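Local coordinates for kojibiose phosphorylase (Gut metagenome, PDB 6W0P), which is a glycoside hydrolase family 65 protein that joins a beta-sandwich N-terminal domain to a helical catalytic domain, at residues Ile96-Glu101 against Asn133-Lys138; Leu103-Val108 against Arg126-Leu131; Asp164-Leu169 against Glu236-Ala241; Thr217-Asp222 against Lys243-Thr248. All blocks are in the same frame, centred on the assembly; numbering follows the deposited sequence.

Interaction 1. Residues Ile96-Glu101 against Asn133-Lys138; sequences IIHEDE and NQAKIK
His98 slots its imidazole ring between Ile137 on one side and the carboxylate end of its own neighbour Glu99 on the other. Ile137 CD1 sits almost squarely above the ring, 4.3 Å from the His98 ring centroid and 8° off its normal, a CH-pi contact. Glu99 CD lies over the opposite face, displaced to the rim. Ala135 CB adds a further touch, 3.7 Å from His98 CE1. This is the tight, buried half of the contact. The ring is carried out from its strand with CG anti to the backbone N (chi1 -179°), and both of its nitrogens are hydrogen-bonded, ND1 to Thr132 OG1 and NE2 to Thr165 OG1, which should fix its rotation.

The other half is looser and faces solvent. Asn133 ND2 donates to Glu99 OE1 over 2.7 Å in a nearly straight bond (164°). The carboxylate and amide planes are nearly coplanar, so the two groups meet almost flat. A water also donates to Glu99 OE1, at 2.9 Å, and accepts from Gln134 N in a longer bond of 3.3 Å, bridging the two turns. Glu99 belongs to a type I' turn from His98 to Glu101, and its extended side chain reaches across to Asn133.

That turn makes a tight hairpin of strands 94-98 and 101-102 at the border of the five-stranded sheet. Asn133 and Gln134 link strands 123-132 and 135-145 of the larger sheet. Strand 165-174 flanks His98, Glu99 and Ile137, while strand 152-161 supplies Ser161 against Ala135 and Ile137.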
# COMPACT_ATOMS: atom_id res chain seq x y z
N ILE A 96 -21.76 -14.43 -39.68
CA ILE A 96 -22.57 -15.29 -40.57
C ILE A 96 -24.05 -14.98 -40.34
O ILE A 96 -24.49 -14.97 -39.18
CB ILE A 96 -22.19 -16.76 -40.36
CG1 ILE A 96 -20.71 -16.98 -40.65
CG2 ILE A 96 -23.08 -17.65 -41.22
CD1 ILE A 96 -20.21 -18.40 -40.39
N ILE A 97 -24.77 -14.69 -41.44
CA ILE A 97 -26.23 -14.38 -41.46
C ILE A 97 -26.91 -15.30 -42.48
O ILE A 97 -26.44 -15.38 -43.62
CB ILE A 97 -26.47 -12.88 -41.76
CG1 ILE A 97 -25.65 -11.99 -40.84
CG2 ILE A 97 -27.96 -12.54 -41.70
CD1 ILE A 97 -24.29 -11.63 -41.40
N HIS A 98 -27.97 -15.97 -42.04
CA HIS A 98 -28.90 -16.77 -42.88
C HIS A 98 -30.30 -16.16 -42.77
O HIS A 98 -30.87 -16.23 -41.67
CB HIS A 98 -28.91 -18.22 -42.42
CG HIS A 98 -29.79 -19.13 -43.21
ND1 HIS A 98 -30.73 -19.94 -42.60
CD2 HIS A 98 -29.87 -19.37 -44.53
CE1 HIS A 98 -31.32 -20.67 -43.52
NE2 HIS A 98 -30.82 -20.34 -44.71
N GLU A 99 -30.84 -15.58 -43.83
CA GLU A 99 -32.24 -15.09 -43.81
C GLU A 99 -32.46 -14.25 -42.55
O GLU A 99 -33.39 -14.54 -41.73
CB GLU A 99 -33.18 -16.30 -43.87
CG GLU A 99 -32.95 -17.13 -45.10
CD GLU A 99 -33.76 -18.41 -45.16
OE1 GLU A 99 -34.40 -18.75 -44.14
OE2 GLU A 99 -33.74 -19.06 -46.22
N ASP A 100 -31.58 -13.28 -42.34
CA ASP A 100 -31.66 -12.26 -41.25
C ASP A 100 -31.44 -12.86 -39.84
O ASP A 100 -31.38 -12.03 -38.91
CB ASP A 100 -32.96 -11.46 -41.34
CG ASP A 100 -32.71 -10.08 -41.92
OD1 ASP A 100 -33.28 -9.77 -43.01
OD2 ASP A 100 -31.92 -9.33 -41.29
N GLU A 101 -31.26 -14.19 -39.69
CA GLU A 101 -30.80 -14.83 -38.42
C GLU A 101 -29.27 -14.85 -38.41
O GLU A 101 -28.68 -15.41 -39.37
CB GLU A 101 -31.36 -16.24 -38.26
CG GLU A 101 -30.84 -16.95 -37.03
CD GLU A 101 -31.26 -18.40 -36.89
OE1 GLU A 101 -30.76 -19.05 -35.94
OE2 GLU A 101 -32.08 -18.88 -37.71
N ASN A 133 -33.99 -21.89 -39.55
CA ASN A 133 -35.26 -21.97 -40.32
C ASN A 133 -35.43 -23.41 -40.82
O ASN A 133 -35.64 -24.31 -39.98
CB ASN A 133 -35.33 -20.89 -41.39
CG ASN A 133 -35.46 -19.51 -40.78
OD1 ASN A 133 -35.94 -19.39 -39.65
ND2 ASN A 133 -35.02 -18.49 -41.48
N GLN A 134 -35.33 -23.61 -42.14
CA GLN A 134 -35.67 -24.90 -42.78
C GLN A 134 -34.37 -25.66 -43.08
O GLN A 134 -34.46 -26.74 -43.63
CB GLN A 134 -36.50 -24.68 -44.06
CG GLN A 134 -37.75 -23.83 -43.85
CD GLN A 134 -38.53 -24.22 -42.62
OE1 GLN A 134 -38.64 -23.45 -41.66
NE2 GLN A 134 -39.07 -25.43 -42.62
N ALA A 135 -33.22 -25.07 -42.76
CA ALA A 135 -31.88 -25.51 -43.18
C ALA A 135 -31.11 -26.07 -41.99
O ALA A 135 -31.27 -25.54 -40.87
CB ALA A 135 -31.12 -24.37 -43.81
N LYS A 136 -30.33 -27.12 -42.25
CA LYS A 136 -29.21 -27.59 -41.40
C LYS A 136 -27.90 -27.28 -42.14
O LYS A 136 -27.67 -27.89 -43.23
CB LYS A 136 -29.38 -29.08 -41.09
CG LYS A 136 -30.68 -29.41 -40.39
CD LYS A 136 -30.70 -30.78 -39.79
CE LYS A 136 -32.12 -31.20 -39.44
NZ LYS A 136 -32.14 -32.39 -38.57
N ILE A 137 -27.11 -26.34 -41.61
CA ILE A 137 -25.80 -25.94 -42.19
C ILE A 137 -24.66 -26.42 -41.27
O ILE A 137 -24.53 -25.92 -40.12
CB ILE A 137 -25.77 -24.44 -42.46
CG1 ILE A 137 -27.12 -23.93 -43.00
CG2 ILE A 137 -24.62 -24.10 -43.40
CD1 ILE A 137 -27.12 -22.48 -43.40
N LYS A 138 -23.89 -27.39 -41.74
CA LYS A 138 -22.65 -27.86 -41.08
C LYS A 138 -21.53 -26.84 -41.35
O LYS A 138 -21.20 -26.59 -42.53
CB LYS A 138 -22.32 -29.27 -41.54
CG LYS A 138 -21.45 -30.05 -40.57
CD LYS A 138 -20.68 -31.16 -41.24
CE LYS A 138 -19.56 -31.71 -40.38
NZ LYS A 138 -18.72 -32.61 -41.19
O HOH W 1 -34.27 -21.63 -44.49

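Interaction 2. Residues Leu103-Val108 against Arg126-Leu131; sequences LDLNKV and RTFTWL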
# COMPACT_ATOMS: atom_id res chain seq x y z
N LEU A 103 -25.66 -16.06 -36.98
CA LEU A 103 -25.01 -17.17 -36.23
C LEU A 103 -24.42 -16.61 -34.92
O LEU A 103 -23.55 -15.71 -34.97
CB LEU A 103 -23.94 -17.84 -37.09
CG LEU A 103 -23.23 -19.03 -36.45
CD1 LEU A 103 -24.18 -20.16 -36.12
CD2 LEU A 103 -22.14 -19.54 -37.37
N ASP A 104 -24.91 -17.12 -33.79
CA ASP A 104 -24.43 -16.83 -32.42
C ASP A 104 -24.83 -18.02 -31.54
O ASP A 104 -26.06 -18.20 -31.36
CB ASP A 104 -25.03 -15.52 -31.90
CG ASP A 104 -24.63 -15.21 -30.46
OD1 ASP A 104 -23.82 -15.99 -29.91
OD2 ASP A 104 -25.13 -14.21 -29.91
N LEU A 105 -23.87 -18.81 -31.06
CA LEU A 105 -24.17 -20.12 -30.41
C LEU A 105 -24.79 -19.90 -29.02
O LEU A 105 -25.33 -20.85 -28.49
CB LEU A 105 -22.91 -20.98 -30.32
CG LEU A 105 -22.36 -21.48 -31.65
CD1 LEU A 105 -21.24 -22.50 -31.41
CD2 LEU A 105 -23.44 -22.08 -32.53
N ASN A 106 -24.75 -18.68 -28.47
CA ASN A 106 -25.45 -18.32 -27.21
C ASN A 106 -26.96 -18.14 -27.47
O ASN A 106 -27.71 -18.21 -26.50
CB ASN A 106 -24.86 -17.06 -26.57
CG ASN A 106 -25.39 -16.77 -25.18
OD1 ASN A 106 -25.26 -17.60 -24.27
ND2 ASN A 106 -25.98 -15.60 -24.99
N LYS A 107 -27.39 -17.95 -28.72
CA LYS A 107 -28.82 -17.71 -29.08
C LYS A 107 -29.38 -18.83 -29.97
O LYS A 107 -30.48 -19.27 -29.70
CB LYS A 107 -28.96 -16.34 -29.76
CG LYS A 107 -28.82 -15.16 -28.80
CD LYS A 107 -28.96 -13.80 -29.46
CE LYS A 107 -28.60 -12.67 -28.52
NZ LYS A 107 -28.82 -11.33 -29.12
N VAL A 108 -28.67 -19.28 -30.99
CA VAL A 108 -29.28 -20.11 -32.09
C VAL A 108 -29.39 -21.57 -31.65
O VAL A 108 -28.87 -21.92 -30.58
CB VAL A 108 -28.49 -19.95 -33.41
CG1 VAL A 108 -28.43 -18.48 -33.84
CG2 VAL A 108 -27.10 -20.56 -33.32
N ARG A 126 -13.19 -26.15 -35.17
CA ARG A 126 -14.51 -26.12 -34.51
C ARG A 126 -15.53 -26.49 -35.57
O ARG A 126 -15.52 -25.86 -36.64
CB ARG A 126 -14.72 -24.75 -33.85
CG ARG A 126 -15.68 -24.77 -32.67
CD ARG A 126 -15.66 -23.46 -31.91
NE ARG A 126 -15.56 -22.32 -32.83
CZ ARG A 126 -16.56 -21.49 -33.14
NH1 ARG A 126 -17.76 -21.62 -32.59
NH2 ARG A 126 -16.34 -20.51 -34.00
N THR A 127 -16.34 -27.52 -35.29
CA THR A 127 -17.42 -28.02 -36.17
C THR A 127 -18.75 -27.94 -35.41
O THR A 127 -18.76 -28.17 -34.19
CB THR A 127 -17.06 -29.44 -36.66
OG1 THR A 127 -15.79 -29.41 -37.32
CG2 THR A 127 -18.11 -30.02 -37.57
N PHE A 128 -19.84 -27.55 -36.07
CA PHE A 128 -21.20 -27.59 -35.48
C PHE A 128 -22.23 -27.50 -36.60
O PHE A 128 -21.89 -27.05 -37.72
CB PHE A 128 -21.35 -26.49 -34.42
CG PHE A 128 -20.96 -25.13 -34.92
CD1 PHE A 128 -21.89 -24.32 -35.55
CD2 PHE A 128 -19.67 -24.67 -34.80
CE1 PHE A 128 -21.52 -23.09 -36.05
CE2 PHE A 128 -19.30 -23.44 -35.29
CZ PHE A 128 -20.22 -22.65 -35.93
N THR A 129 -23.45 -27.97 -36.34
CA THR A 129 -24.56 -27.85 -37.31
C THR A 129 -25.55 -26.80 -36.80
O THR A 129 -26.11 -26.96 -35.71
CB THR A 129 -25.18 -29.22 -37.63
OG1 THR A 129 -24.11 -30.05 -38.12
CG2 THR A 129 -26.28 -29.11 -38.66
N TRP A 130 -25.72 -25.74 -37.59
CA TRP A 130 -26.65 -24.61 -37.36
C TRP A 130 -28.03 -25.01 -37.88
O TRP A 130 -28.15 -25.25 -39.10
CB TRP A 130 -26.11 -23.38 -38.09
CG TRP A 130 -26.83 -22.10 -37.81
CD1 TRP A 130 -27.69 -21.83 -36.78
CD2 TRP A 130 -26.69 -20.90 -38.56
NE1 TRP A 130 -28.11 -20.52 -36.86
CE2 TRP A 130 -27.51 -19.93 -37.93
CE3 TRP A 130 -25.95 -20.55 -39.69
CZ2 TRP A 130 -27.60 -18.63 -38.41
CZ3 TRP A 130 -26.06 -19.26 -40.17
CH2 TRP A 130 -26.87 -18.31 -39.54
N LEU A 131 -29.01 -25.12 -36.97
CA LEU A 131 -30.43 -25.34 -37.31
C LEU A 131 -31.09 -23.96 -37.41
O LEU A 131 -31.46 -23.39 -36.39
CB LEU A 131 -31.07 -26.25 -36.25
CG LEU A 131 -30.22 -27.43 -35.78
CD1 LEU A 131 -31.02 -28.32 -34.84
CD2 LEU A 131 -29.69 -28.25 -36.95
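The indole of Trp130 carries Leu103 CD1 over one face, 3.6 Å from the centroid of its five-membered ring and 12° off the normal. Val108 meets the same ring obliquely near the pyrrole nitrogen, with CB 3.5 Å from Trp130 NE1. That nitrogen is hydrogen-bonded to Glu101 OE1.

The phenyl ring of Phe128 is held from two directions. Leu105 CD1 stands above its centre, 4.3 Å from the Phe128 centroid, while Leu103 CD2 comes up in plane to the edge, 3.8 Å from Phe128 CE1. Leu103 thus splits its two methyls between the two aromatic rings. Leu105 CD1 also reaches the guanidinium edge of Arg126, 3.8 Å from NH1, and NH2 of that group forms salt bridges with Glu48 and Asp47.

No hydrogen bond joins the two segments. Instead, the loop is shaped from within: Asp104 OD1 accepts from Asn106 N in an Asx turn, and Asp104 O takes both Lys107 N and Val108 N. The loop runs from strand 101-102 of the five-stranded sheet to strand 109-118 of the ten-stranded one, so it connects the two sheets of the N-terminal beta sandwich and packs Leu103, Leu105 and Val108 on strand 123-132.

Interaction 3. Residues Asp164-Leu169 against Glu236-Ala241; sequences DTDIKL and ELTLEA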
# COMPACT_ATOMS: atom_id res chain seq x y z
N ASP A 164 -30.73 -26.21 -50.60
CA ASP A 164 -30.39 -24.95 -51.32
C ASP A 164 -30.79 -23.77 -50.42
O ASP A 164 -31.96 -23.73 -49.98
CB ASP A 164 -31.08 -24.85 -52.69
CG ASP A 164 -30.55 -25.84 -53.72
OD1 ASP A 164 -29.40 -26.30 -53.56
OD2 ASP A 164 -31.29 -26.16 -54.66
N THR A 165 -29.85 -22.89 -50.11
CA THR A 165 -30.11 -21.62 -49.38
C THR A 165 -28.97 -20.63 -49.63
O THR A 165 -27.90 -21.03 -50.18
CB THR A 165 -30.29 -21.87 -47.87
OG1 THR A 165 -30.73 -20.64 -47.29
CG2 THR A 165 -29.01 -22.33 -47.18
N ASP A 166 -29.19 -19.39 -49.22
CA ASP A 166 -28.25 -18.25 -49.36
C ASP A 166 -27.78 -17.88 -47.95
O ASP A 166 -28.61 -17.89 -47.02
CB ASP A 166 -28.92 -17.04 -50.03
CG ASP A 166 -29.14 -17.17 -51.53
OD1 ASP A 166 -28.68 -18.17 -52.12
OD2 ASP A 166 -29.78 -16.25 -52.10
N ILE A 167 -26.50 -17.56 -47.79
CA ILE A 167 -25.97 -17.02 -46.51
C ILE A 167 -25.09 -15.83 -46.84
O ILE A 167 -24.62 -15.75 -47.99
CB ILE A 167 -25.19 -18.09 -45.72
CG1 ILE A 167 -23.82 -18.37 -46.36
CG2 ILE A 167 -26.02 -19.35 -45.57
CD1 ILE A 167 -22.93 -19.22 -45.49
N LYS A 168 -24.86 -14.99 -45.85
CA LYS A 168 -23.87 -13.90 -45.92
C LYS A 168 -22.72 -14.23 -44.98
O LYS A 168 -22.98 -14.63 -43.85
CB LYS A 168 -24.52 -12.57 -45.54
CG LYS A 168 -23.74 -11.37 -46.05
CD LYS A 168 -23.84 -10.15 -45.17
CE LYS A 168 -22.88 -9.08 -45.64
NZ LYS A 168 -23.21 -7.76 -45.06
N LEU A 169 -21.49 -14.07 -45.46
CA LEU A 169 -20.26 -14.21 -44.64
C LEU A 169 -19.51 -12.89 -44.71
O LEU A 169 -19.34 -12.38 -45.84
CB LEU A 169 -19.43 -15.36 -45.20
CG LEU A 169 -18.02 -15.51 -44.65
CD1 LEU A 169 -18.02 -15.92 -43.18
CD2 LEU A 169 -17.26 -16.52 -45.47
N GLU A 236 -21.53 -12.95 -50.48
CA GLU A 236 -22.95 -13.34 -50.70
C GLU A 236 -22.89 -14.74 -51.30
O GLU A 236 -22.62 -14.84 -52.50
CB GLU A 236 -23.68 -12.38 -51.64
CG GLU A 236 -23.63 -10.92 -51.24
CD GLU A 236 -24.40 -10.57 -49.97
OE1 GLU A 236 -24.11 -9.49 -49.40
OE2 GLU A 236 -25.27 -11.38 -49.57
N LEU A 237 -23.03 -15.77 -50.48
CA LEU A 237 -22.83 -17.16 -50.94
C LEU A 237 -24.18 -17.83 -51.13
O LEU A 237 -25.06 -17.67 -50.25
CB LEU A 237 -21.97 -17.91 -49.92
CG LEU A 237 -20.61 -17.26 -49.61
CD1 LEU A 237 -19.93 -17.97 -48.47
CD2 LEU A 237 -19.72 -17.23 -50.85
N THR A 238 -24.30 -18.57 -52.23
CA THR A 238 -25.38 -19.53 -52.49
C THR A 238 -24.83 -20.92 -52.19
O THR A 238 -23.87 -21.32 -52.83
CB THR A 238 -25.93 -19.35 -53.91
OG1 THR A 238 -26.30 -17.97 -53.92
CG2 THR A 238 -27.12 -20.24 -54.23
N LEU A 239 -25.42 -21.60 -51.22
CA LEU A 239 -25.05 -22.98 -50.85
C LEU A 239 -25.93 -23.93 -51.65
O LEU A 239 -27.16 -23.75 -51.63
CB LEU A 239 -25.24 -23.18 -49.34
CG LEU A 239 -24.49 -22.22 -48.42
CD1 LEU A 239 -24.68 -22.64 -46.97
CD2 LEU A 239 -23.01 -22.16 -48.77
N GLU A 240 -25.32 -24.89 -52.33
CA GLU A 240 -26.01 -26.02 -53.00
C GLU A 240 -26.08 -27.15 -51.98
O GLU A 240 -25.00 -27.48 -51.37
CB GLU A 240 -25.26 -26.47 -54.25
CG GLU A 240 -24.92 -25.34 -55.20
CD GLU A 240 -24.24 -25.78 -56.49
OE1 GLU A 240 -24.30 -26.99 -56.82
OE2 GLU A 240 -23.64 -24.90 -57.17
N ALA A 241 -27.28 -27.71 -51.80
CA ALA A 241 -27.57 -28.86 -50.92
C ALA A 241 -26.47 -29.92 -51.06
O ALA A 241 -26.14 -30.31 -52.21
CB ALA A 241 -28.92 -29.44 -51.27
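Thr165 and Leu239 bond to each other twice through their backbones: Leu239 N gives to Thr165 O at 2.7 Å, and Thr165 N returns to Leu239 O at 3.2 Å. Two residues on, the exchange repeats, with Ile167 N to Leu237 O at 2.9 Å and Leu237 N to Ile167 O at 3.0 Å. These are the hydrogen-bonded pairs of an antiparallel register.

Side chains extend the pairing. Just before strand 165-174 begins, Asp164 OD1 accepts from Ala241 N in a nearly straight bond (3.1 Å, 170°), met almost along the carboxylate C-O axis. In the non-hydrogen-bonded pair between the two backbone exchanges, Thr238 OG1 donates to Asp166 OD1 over 3.0 Å, the hydroxyl standing well above the carboxylate plane; the two side chains run alongside each other in one direction. On that exposed face too, Lys168 CG rests near the carboxylate of Glu236, while Lys168 NZ pairs instead with Glu170.

The opposite face is mainly apolar, though Thr165 OG1 there bonds to His98. Ile167 CG2 packs 3.8 Å from Leu239 CD1, the side chains roughly perpendicular to one another, and Ile167 CG1 meets Leu237 CB at 4.0 Å. Phe159 of strand 152-161 touches Ile167, Leu169 and Leu239, while Lys245 of strand 245-256 meets Leu237 and Leu239. Within its own sheet, strand 165-174 lies between strands 94-98 and 230-239.

Interaction 4. Residues Thr217-Asp222 against Lys243-Thr248; sequences TNLKED and KEKTIT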
# COMPACT_ATOMS: atom_id res chain seq x y z
N THR A 217 -8.10 -13.62 -49.68
CA THR A 217 -8.85 -14.91 -49.67
C THR A 217 -8.70 -15.54 -51.06
O THR A 217 -8.05 -14.91 -51.91
CB THR A 217 -10.30 -14.71 -49.20
OG1 THR A 217 -11.09 -14.17 -50.26
CG2 THR A 217 -10.42 -13.81 -47.99
N ASN A 218 -9.24 -16.74 -51.22
CA ASN A 218 -9.29 -17.48 -52.51
C ASN A 218 -10.68 -17.27 -53.14
O ASN A 218 -11.18 -18.16 -53.80
CB ASN A 218 -8.90 -18.96 -52.30
CG ASN A 218 -9.82 -19.68 -51.32
OD1 ASN A 218 -10.67 -19.05 -50.71
ND2 ASN A 218 -9.65 -20.99 -51.15
N LEU A 219 -11.31 -16.13 -52.93
CA LEU A 219 -12.63 -15.86 -53.53
C LEU A 219 -12.82 -14.35 -53.61
O LEU A 219 -12.68 -13.65 -52.56
CB LEU A 219 -13.71 -16.55 -52.69
CG LEU A 219 -15.14 -16.49 -53.26
CD1 LEU A 219 -15.26 -17.29 -54.55
CD2 LEU A 219 -16.15 -17.00 -52.24
N LYS A 220 -13.12 -13.85 -54.82
CA LYS A 220 -13.56 -12.44 -55.04
C LYS A 220 -14.77 -12.17 -54.12
O LYS A 220 -15.72 -12.97 -54.14
CB LYS A 220 -13.92 -12.19 -56.51
CG LYS A 220 -14.28 -10.75 -56.84
CD LYS A 220 -13.11 -9.77 -56.72
CE LYS A 220 -13.57 -8.33 -56.71
NZ LYS A 220 -12.42 -7.40 -56.79
N GLU A 221 -14.71 -11.10 -53.34
CA GLU A 221 -15.81 -10.63 -52.46
C GLU A 221 -16.86 -9.88 -53.30
O GLU A 221 -16.54 -9.46 -54.42
CB GLU A 221 -15.23 -9.76 -51.34
CG GLU A 221 -14.83 -8.35 -51.76
CD GLU A 221 -13.60 -8.20 -52.65
OE1 GLU A 221 -12.83 -9.17 -52.80
OE2 GLU A 221 -13.42 -7.09 -53.20
N ASP A 222 -18.07 -9.74 -52.77
CA ASP A 222 -19.21 -9.05 -53.42
C ASP A 222 -19.06 -7.57 -53.11
O ASP A 222 -19.44 -6.76 -53.94
CB ASP A 222 -20.56 -9.63 -52.97
CG ASP A 222 -20.80 -11.03 -53.50
OD1 ASP A 222 -21.02 -11.17 -54.71
OD2 ASP A 222 -20.72 -11.99 -52.70
N LYS A 243 -23.29 -29.89 -50.88
CA LYS A 243 -22.01 -29.50 -51.56
C LYS A 243 -21.25 -28.50 -50.69
O LYS A 243 -21.75 -27.40 -50.45
CB LYS A 243 -22.26 -28.87 -52.94
CG LYS A 243 -21.01 -28.73 -53.79
CD LYS A 243 -21.23 -27.95 -55.08
CE LYS A 243 -19.95 -27.77 -55.88
NZ LYS A 243 -20.23 -27.41 -57.29
N GLU A 244 -20.06 -28.87 -50.25
CA GLU A 244 -19.29 -28.05 -49.29
C GLU A 244 -18.76 -26.82 -50.04
O GLU A 244 -18.25 -26.99 -51.15
CB GLU A 244 -18.20 -28.89 -48.65
CG GLU A 244 -17.35 -28.10 -47.71
CD GLU A 244 -16.20 -28.93 -47.17
OE1 GLU A 244 -15.06 -28.62 -47.54
OE2 GLU A 244 -16.47 -29.88 -46.42
N LYS A 245 -18.93 -25.64 -49.47
CA LYS A 245 -18.38 -24.36 -49.98
C LYS A 245 -17.35 -23.88 -48.95
O LYS A 245 -17.74 -23.70 -47.79
CB LYS A 245 -19.52 -23.36 -50.17
CG LYS A 245 -19.11 -21.97 -50.62
CD LYS A 245 -18.70 -21.94 -52.07
CE LYS A 245 -18.10 -20.61 -52.49
NZ LYS A 245 -16.99 -20.79 -53.47
N THR A 246 -16.09 -23.73 -49.35
CA THR A 246 -14.98 -23.37 -48.43
C THR A 246 -14.39 -22.06 -48.92
O THR A 246 -14.36 -21.89 -50.11
CB THR A 246 -13.86 -24.42 -48.34
OG1 THR A 246 -13.11 -24.45 -49.56
CG2 THR A 246 -14.36 -25.82 -48.10
N ILE A 247 -13.90 -21.24 -48.01
CA ILE A 247 -13.04 -20.06 -48.30
C ILE A 247 -11.84 -20.13 -47.35
O ILE A 247 -12.01 -20.59 -46.20
CB ILE A 247 -13.87 -18.77 -48.15
CG1 ILE A 247 -13.06 -17.51 -48.47
CG2 ILE A 247 -14.51 -18.66 -46.78
CD1 ILE A 247 -13.92 -16.26 -48.57
N THR A 248 -10.66 -19.71 -47.81
CA THR A 248 -9.44 -19.59 -46.98
C THR A 248 -9.08 -18.12 -46.82
O THR A 248 -8.96 -17.44 -47.84
CB THR A 248 -8.28 -20.39 -47.59
OG1 THR A 248 -8.80 -21.71 -47.74
CG2 THR A 248 -7.03 -20.37 -46.74
O HOH W 2 -10.93 -22.69 -48.99
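Asn218 and Thr248 carry the polar part of this contact. Thr248 N donates to Asn218 OD1 in a nearly straight bond (3.0 Å, 173°), although it arrives from above the amide plane rather than on a lone pair. The torsion that places CG between the backbone N and the carbonyl carbon (chi1 59°) sends the amide back across to Thr248. In return Asn218 N offers Thr248 O a weak bond, and Thr217 CA lies 3.1 Å from Thr248 O in a CA-H...O contact. One water completes the polar set: it accepts from Asn218 ND2 and is hydrogen-bonded to Thr246 OG1 and Thr248 OG1, at 2.9 and 2.7 Å. Thr217 OG1 is hydrogen-bonded to Tyr235 OH.

The asparagine thus prolongs the pairing of strands 210-217 and 245-256 as the chain leaves the ten-stranded sheet. The loop it enters crosses the beta sandwich to strand 223-227 of the five-stranded sheet.

Apolar contacts gather on Ile247. Its CD1 lies 4.0 Å from Thr217 CB and 4.1 Å from Leu219 CB. Leu237 of strand 230-239 also packs against Leu219.

A methyl-to-ammonium approach stands apart: Leu219 and Lys245 meet tip to tip, Leu219 CD1 and CD2 each 4.1 Å from Lys245 NZ.

All four contacts lie in the N-terminal domain, in or around one beta sandwich. Interaction 2 is the most buried and has no cross-segment hydrogen bond; interaction 3 is the one built on regular strand pairing, with one exposed polar face and one buried, mainly apolar face. Interactions 1 and 4 sit where chain turns meet the sheets, and each adds a water to its polar side. Interactions 1 and 2 share the hairpin of strands 123-132 and 135-145, and His98 CB packs 3.5 Å from Trp130 CH2. Interaction 3 touches interaction 1 through neighbouring strands 94-98 and 165-174, and interaction 4 across the sandwich, where Leu169 meets Ile247.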